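Local structure of predicted phosphatase, HAD family (Clostridium acetobutylicum, 3MC1) at residues Y4-D10 and F103-T109; I91-S96 and K124-F129. The protein probably hydrolyses phosphate esters as a member of the haloacid dehalogenase superfamily, although its natural substrate is not established. One frame throughout, in Å; residues are numbered along the deposited sequence.

How the contacts relate
Two contacts that cross along the chain show how a Rossmann-like layer is assembled. From the N terminus, residues 4-10 supply a central strand; after a long, largely helical span, the chain returns through 91-96 and at once lays down 103-109, where contact 1 closes the larger loop by pairing the strands. Contact 2 closes the smaller one, bringing 124-129 back onto helix 91-101 after strand 104-109 and helix 113-122. Since 91-96 lies inside the first loop and 124-129 beyond it, the closures interlock rather than nest. They meet at Leu105, which touches Leu95, Tyr128 and Phe129, and at Val107, which touches Phe129, tying sheet, helix and loop together.

Contact 1 of 2, residues Y4-D10 and F103-T109. With NA (sodium ion), chain C.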
# COMPACT_ATOMS: atom_id res chain seq x y z
N TYR A 4 9.15 17.89 -9.93
CA TYR A 4 8.88 16.52 -10.34
C TYR A 4 7.37 16.49 -10.62
O TYR A 4 6.60 17.22 -9.99
CB TYR A 4 9.32 15.52 -9.25
CG TYR A 4 8.64 15.67 -7.92
CD1 TYR A 4 7.39 15.08 -7.68
CD2 TYR A 4 9.21 16.44 -6.90
CE1 TYR A 4 6.73 15.25 -6.48
CE2 TYR A 4 8.54 16.62 -5.68
CZ TYR A 4 7.31 16.02 -5.48
OH TYR A 4 6.63 16.20 -4.29
N ASN A 5 6.96 15.66 -11.57
CA ASN A 5 5.56 15.60 -11.97
C ASN A 5 4.73 14.43 -11.47
O ASN A 5 3.50 14.46 -11.55
CB ASN A 5 5.47 15.63 -13.50
CG ASN A 5 5.99 16.93 -14.09
OD1 ASN A 5 5.37 17.98 -13.94
ND2 ASN A 5 7.13 16.86 -14.76
N TYR A 6 5.38 13.40 -10.95
CA TYR A 6 4.65 12.22 -10.51
C TYR A 6 4.73 11.92 -9.03
O TYR A 6 5.77 12.09 -8.40
CB TYR A 6 5.13 11.00 -11.29
CG TYR A 6 4.73 11.01 -12.75
CD1 TYR A 6 3.57 10.36 -13.18
CD2 TYR A 6 5.53 11.63 -13.70
CE1 TYR A 6 3.22 10.33 -14.53
CE2 TYR A 6 5.20 11.60 -15.06
CZ TYR A 6 4.04 10.95 -15.46
OH TYR A 6 3.72 10.90 -16.80
N VAL A 7 3.61 11.47 -8.48
CA VAL A 7 3.52 11.12 -7.07
C VAL A 7 2.88 9.73 -6.99
O VAL A 7 1.71 9.55 -7.35
CB VAL A 7 2.63 12.12 -6.30
CG1 VAL A 7 2.62 11.76 -4.83
CG2 VAL A 7 3.13 13.58 -6.50
N LEU A 8 3.66 8.74 -6.55
CA LEU A 8 3.17 7.37 -6.39
C LEU A 8 2.76 7.17 -4.92
O LEU A 8 3.43 7.63 -4.01
CB LEU A 8 4.26 6.36 -6.77
CG LEU A 8 4.42 6.03 -8.27
CD1 LEU A 8 4.80 7.28 -9.05
CD2 LEU A 8 5.47 4.93 -8.44
N PHE A 9 1.64 6.48 -4.72
CA PHE A 9 1.10 6.22 -3.39
C PHE A 9 0.85 4.73 -3.20
O PHE A 9 0.44 4.04 -4.14
CB PHE A 9 -0.28 6.87 -3.21
CG PHE A 9 -0.28 8.39 -3.22
CD1 PHE A 9 -0.25 9.10 -2.02
CD2 PHE A 9 -0.41 9.09 -4.41
CE1 PHE A 9 -0.35 10.51 -2.02
CE2 PHE A 9 -0.52 10.48 -4.43
CZ PHE A 9 -0.49 11.19 -3.23
N ASP A 10 1.07 4.24 -1.99
CA ASP A 10 0.72 2.85 -1.71
C ASP A 10 -0.77 3.01 -1.38
O ASP A 10 -1.26 4.14 -1.28
CB ASP A 10 1.47 2.30 -0.51
CG ASP A 10 1.12 0.84 -0.24
OD1 ASP A 10 0.93 0.08 -1.22
OD2 ASP A 10 1.04 0.45 0.95
N PHE A 103 0.16 17.79 -10.65
CA PHE A 103 0.80 16.50 -10.39
C PHE A 103 0.04 15.36 -11.06
O PHE A 103 -1.18 15.41 -11.19
CB PHE A 103 0.85 16.22 -8.88
CG PHE A 103 1.89 17.00 -8.13
CD1 PHE A 103 3.24 16.75 -8.34
CD2 PHE A 103 1.52 17.95 -7.19
CE1 PHE A 103 4.22 17.44 -7.61
CE2 PHE A 103 2.48 18.65 -6.45
CZ PHE A 103 3.84 18.39 -6.67
N HIS A 104 0.77 14.33 -11.50
CA HIS A 104 0.15 13.14 -12.08
C HIS A 104 0.23 12.15 -10.92
O HIS A 104 1.32 11.90 -10.41
CB HIS A 104 0.94 12.62 -13.27
CG HIS A 104 0.78 13.45 -14.51
ND1 HIS A 104 1.36 14.69 -14.65
CD2 HIS A 104 0.10 13.22 -15.66
CE1 HIS A 104 1.03 15.20 -15.83
NE2 HIS A 104 0.27 14.32 -16.46
N LEU A 105 -0.91 11.59 -10.51
CA LEU A 105 -0.95 10.67 -9.38
C LEU A 105 -1.06 9.21 -9.81
O LEU A 105 -1.81 8.89 -10.72
CB LEU A 105 -2.12 11.04 -8.45
CG LEU A 105 -2.27 12.53 -8.11
CD1 LEU A 105 -3.46 12.76 -7.16
CD2 LEU A 105 -0.99 13.04 -7.47
N VAL A 106 -0.30 8.35 -9.13
CA VAL A 106 -0.29 6.92 -9.45
C VAL A 106 -0.33 6.06 -8.19
O VAL A 106 0.23 6.43 -7.16
CB VAL A 106 1.02 6.55 -10.23
CG1 VAL A 106 1.04 5.06 -10.59
CG2 VAL A 106 1.13 7.38 -11.52
N VAL A 107 -1.03 4.93 -8.25
CA VAL A 107 -1.05 4.04 -7.10
C VAL A 107 -0.09 2.91 -7.45
O VAL A 107 -0.17 2.32 -8.52
CB VAL A 107 -2.45 3.43 -6.83
CG1 VAL A 107 -2.33 2.32 -5.76
CG2 VAL A 107 -3.41 4.50 -6.34
N ALA A 108 0.84 2.64 -6.54
CA ALA A 108 1.81 1.57 -6.72
C ALA A 108 1.69 0.76 -5.43
O ALA A 108 2.15 1.19 -4.38
CB ALA A 108 3.22 2.15 -6.86
N THR A 109 1.06 -0.41 -5.53
CA THR A 109 0.82 -1.23 -4.35
C THR A 109 1.06 -2.73 -4.53
O THR A 109 0.98 -3.25 -5.64
CB THR A 109 -0.64 -1.01 -3.87
OG1 THR A 109 -0.92 -1.83 -2.73
CG2 THR A 109 -1.63 -1.37 -4.99
NA NA C . 0.88 0.42 3.05
O HOH W 1 0.26 -0.55 5.13
O HOH W 2 2.80 -0.63 2.72
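With CG anti to the carbonyl carbon in both Tyr6 (chi1 -70°) and His104 (chi1 -74°), the two side chains rise from the same face of the sheet and lean across one another. Tyr6 CD1 lies 3.5 Å from His104 CB, with the two rings obliquely inclined, while Val106 CG2 meets the edge of the phenol. Farther along this face Leu8 and Val106 run side by side beneath helix 144-155, which adds Ile148 and Leu155.

The other face carries Val7, Phe9, Leu105 and Val107, and the ring of Phe103, from just before the strand, reaches over to join them. Val7 CG2 stands 3.7 Å from Phe103 CD1, and Leu105 CD2 is shared between Val7 CB at 3.9 Å and the edge of the Phe9 ring. Phe103 CE1 also reaches Tyr4 CE1 at 3.5 Å; the Tyr4 hydroxyl bonds to Ile214 O. Leu98 of helix 91-101 covers Phe9 and Phe103.

Five backbone hydrogen bonds join the parallel strands, from His104 N to Asn5 O (2.7 Å) through to Ala108 N and Phe9 O (2.8 Å). Val7 and Phe9 spend both N and O here, whereas Tyr6 and Leu8 bond on the other side to Asp161, Ile163 and Ile165, making 6-9 an interior strand.

Just past the end of strand 6-9, Asp10 extends its carboxylate with chi1 at -179°, placing OD2 2.1 Å from the sodium ion, which Asp12 O, Asp167 OD1 and two waters also bind. A metal held beyond parallel strand ends by the first aspartate of an apparent DxDx(T/V) motif is the hallmark of the HAD active site.

Contact 2 of 2, residues I91-S96 and K124-F129; sequences IEALLS and KLAFYF
Glu92 and Leu95, one helical turn apart on helix 91-101, face Leu125 and Tyr128, which are likewise three residues apart. The matched spacing gives two backbone approaches of similar length, Glu92 CA to Leu125 CA at 7.0 Å and Leu95 CA to Tyr128 CA at 6.5 Å. Residues 124-129 acquire their shape in two steps: Lys124, with positive phi, ends the preceding helix in a Schellman motif, and a short 3-10 turn follows, in which Tyr128 N bonds to Leu125 O at 3.2 Å. Leu125 and Tyr128 thereby both direct CB at the helix.

Tyr128 fills the centre. Leu95 CB rests over one face of its ring in a CH-pi contact, 4.1 Å from the centroid and 20° off the normal, while Ser96 CA approaches Tyr128 CE1 obliquely at 3.8 Å. The hydroxyl, Tyr128 OH, donates to Glu92 OE2 over 2.8 Å. Glu92 reaches it with an extended chain whose CG is anti to the backbone N (chi1 174°); OE2 accepts through its anti lone pair, lying at the ring edge in its plane, with the carboxylate turned 83° from the ring. The same glutamate also packs through its aliphatic root, Glu92 CB touching Leu125 CD2 at 3.7 Å.

Deeper in, both methyls of Leu95 meet the end of the Phe129 ring, Leu95 CD1 standing 3.8 Å from Phe129 CZ. Leu105 of strand 104-109 lies beneath both residues, and Leu125 also touches Val87.

Thus a helix and the loop leading into strand 131-135 pack on one another above the same parallel sheet, a layered helix-on-sheet construction characteristic of the Rossmann-like core of HAD hydrolases.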
# COMPACT_ATOMS: atom_id res chain seq x y z
N ILE A 91 -7.54 12.76 2.83
CA ILE A 91 -6.98 12.19 1.62
C ILE A 91 -7.58 12.68 0.31
O ILE A 91 -6.85 13.08 -0.59
CB ILE A 91 -7.02 10.63 1.63
CG1 ILE A 91 -5.91 10.09 2.55
CG2 ILE A 91 -6.84 10.09 0.21
CD1 ILE A 91 -4.50 10.46 2.12
N GLU A 92 -8.90 12.65 0.17
CA GLU A 92 -9.47 13.13 -1.08
C GLU A 92 -9.12 14.60 -1.30
O GLU A 92 -8.83 15.01 -2.43
CB GLU A 92 -10.99 12.94 -1.11
CG GLU A 92 -11.64 13.55 -2.33
CD GLU A 92 -13.03 13.00 -2.60
OE1 GLU A 92 -13.67 12.49 -1.66
OE2 GLU A 92 -13.48 13.09 -3.76
N ALA A 93 -9.15 15.40 -0.24
CA ALA A 93 -8.80 16.82 -0.34
C ALA A 93 -7.36 16.92 -0.88
O ALA A 93 -7.07 17.73 -1.76
CB ALA A 93 -8.89 17.46 1.03
N LEU A 94 -6.48 16.08 -0.35
CA LEU A 94 -5.08 16.04 -0.78
C LEU A 94 -4.97 15.74 -2.27
O LEU A 94 -4.32 16.48 -3.02
CB LEU A 94 -4.31 14.97 0.02
CG LEU A 94 -2.87 14.70 -0.46
CD1 LEU A 94 -2.02 15.96 -0.28
CD2 LEU A 94 -2.27 13.54 0.31
N LEU A 95 -5.61 14.65 -2.71
CA LEU A 95 -5.59 14.24 -4.11
C LEU A 95 -6.10 15.33 -5.03
O LEU A 95 -5.51 15.57 -6.09
CB LEU A 95 -6.44 12.99 -4.30
CG LEU A 95 -6.02 11.76 -3.50
CD1 LEU A 95 -7.01 10.61 -3.73
CD2 LEU A 95 -4.62 11.35 -3.92
N SER A 96 -7.20 15.97 -4.65
CA SER A 96 -7.77 17.03 -5.47
C SER A 96 -6.75 18.17 -5.59
O SER A 96 -6.43 18.60 -6.70
CB SER A 96 -9.06 17.57 -4.84
OG SER A 96 -9.69 18.51 -5.69
N LYS A 124 -14.81 6.20 -4.74
CA LYS A 124 -14.91 7.35 -5.65
C LYS A 124 -13.65 8.20 -5.76
O LYS A 124 -13.72 9.42 -5.94
CB LYS A 124 -16.09 8.22 -5.21
CG LYS A 124 -17.39 7.42 -5.06
CD LYS A 124 -18.48 8.23 -4.42
CE LYS A 124 -19.73 7.39 -4.17
NZ LYS A 124 -20.86 8.23 -3.69
N LEU A 125 -12.49 7.56 -5.67
CA LEU A 125 -11.21 8.27 -5.76
C LEU A 125 -10.45 7.82 -7.00
O LEU A 125 -9.40 8.37 -7.32
CB LEU A 125 -10.35 7.97 -4.53
CG LEU A 125 -10.89 8.24 -3.12
CD1 LEU A 125 -9.86 7.81 -2.09
CD2 LEU A 125 -11.22 9.72 -2.94
N ALA A 126 -10.98 6.83 -7.72
CA ALA A 126 -10.29 6.28 -8.88
C ALA A 126 -9.82 7.25 -9.96
O ALA A 126 -8.72 7.12 -10.49
CB ALA A 126 -11.13 5.18 -9.51
N PHE A 127 -10.65 8.24 -10.30
CA PHE A 127 -10.29 9.17 -11.36
C PHE A 127 -9.21 10.19 -11.04
O PHE A 127 -8.75 10.92 -11.93
CB PHE A 127 -11.56 9.84 -11.87
CG PHE A 127 -12.42 8.92 -12.69
CD1 PHE A 127 -11.96 8.46 -13.93
CD2 PHE A 127 -13.65 8.48 -12.23
CE1 PHE A 127 -12.73 7.58 -14.69
CE2 PHE A 127 -14.43 7.60 -12.98
CZ PHE A 127 -13.97 7.15 -14.21
N TYR A 128 -8.81 10.26 -9.78
CA TYR A 128 -7.74 11.18 -9.38
C TYR A 128 -6.42 10.61 -9.86
O TYR A 128 -5.41 11.31 -9.94
CB TYR A 128 -7.68 11.33 -7.87
CG TYR A 128 -8.79 12.15 -7.25
CD1 TYR A 128 -8.93 13.51 -7.55
CD2 TYR A 128 -9.68 11.58 -6.33
CE1 TYR A 128 -9.93 14.28 -6.97
CE2 TYR A 128 -10.68 12.35 -5.74
CZ TYR A 128 -10.80 13.70 -6.06
OH TYR A 128 -11.78 14.45 -5.46
N PHE A 129 -6.43 9.32 -10.20
CA PHE A 129 -5.20 8.64 -10.61
C PHE A 129 -5.03 8.39 -12.09
O PHE A 129 -5.98 8.07 -12.79
CB PHE A 129 -5.11 7.30 -9.85
CG PHE A 129 -5.08 7.46 -8.36
CD1 PHE A 129 -3.90 7.84 -7.71
CD2 PHE A 129 -6.26 7.35 -7.61
CE1 PHE A 129 -3.89 8.11 -6.34
CE2 PHE A 129 -6.25 7.62 -6.24
CZ PHE A 129 -5.07 8.00 -5.61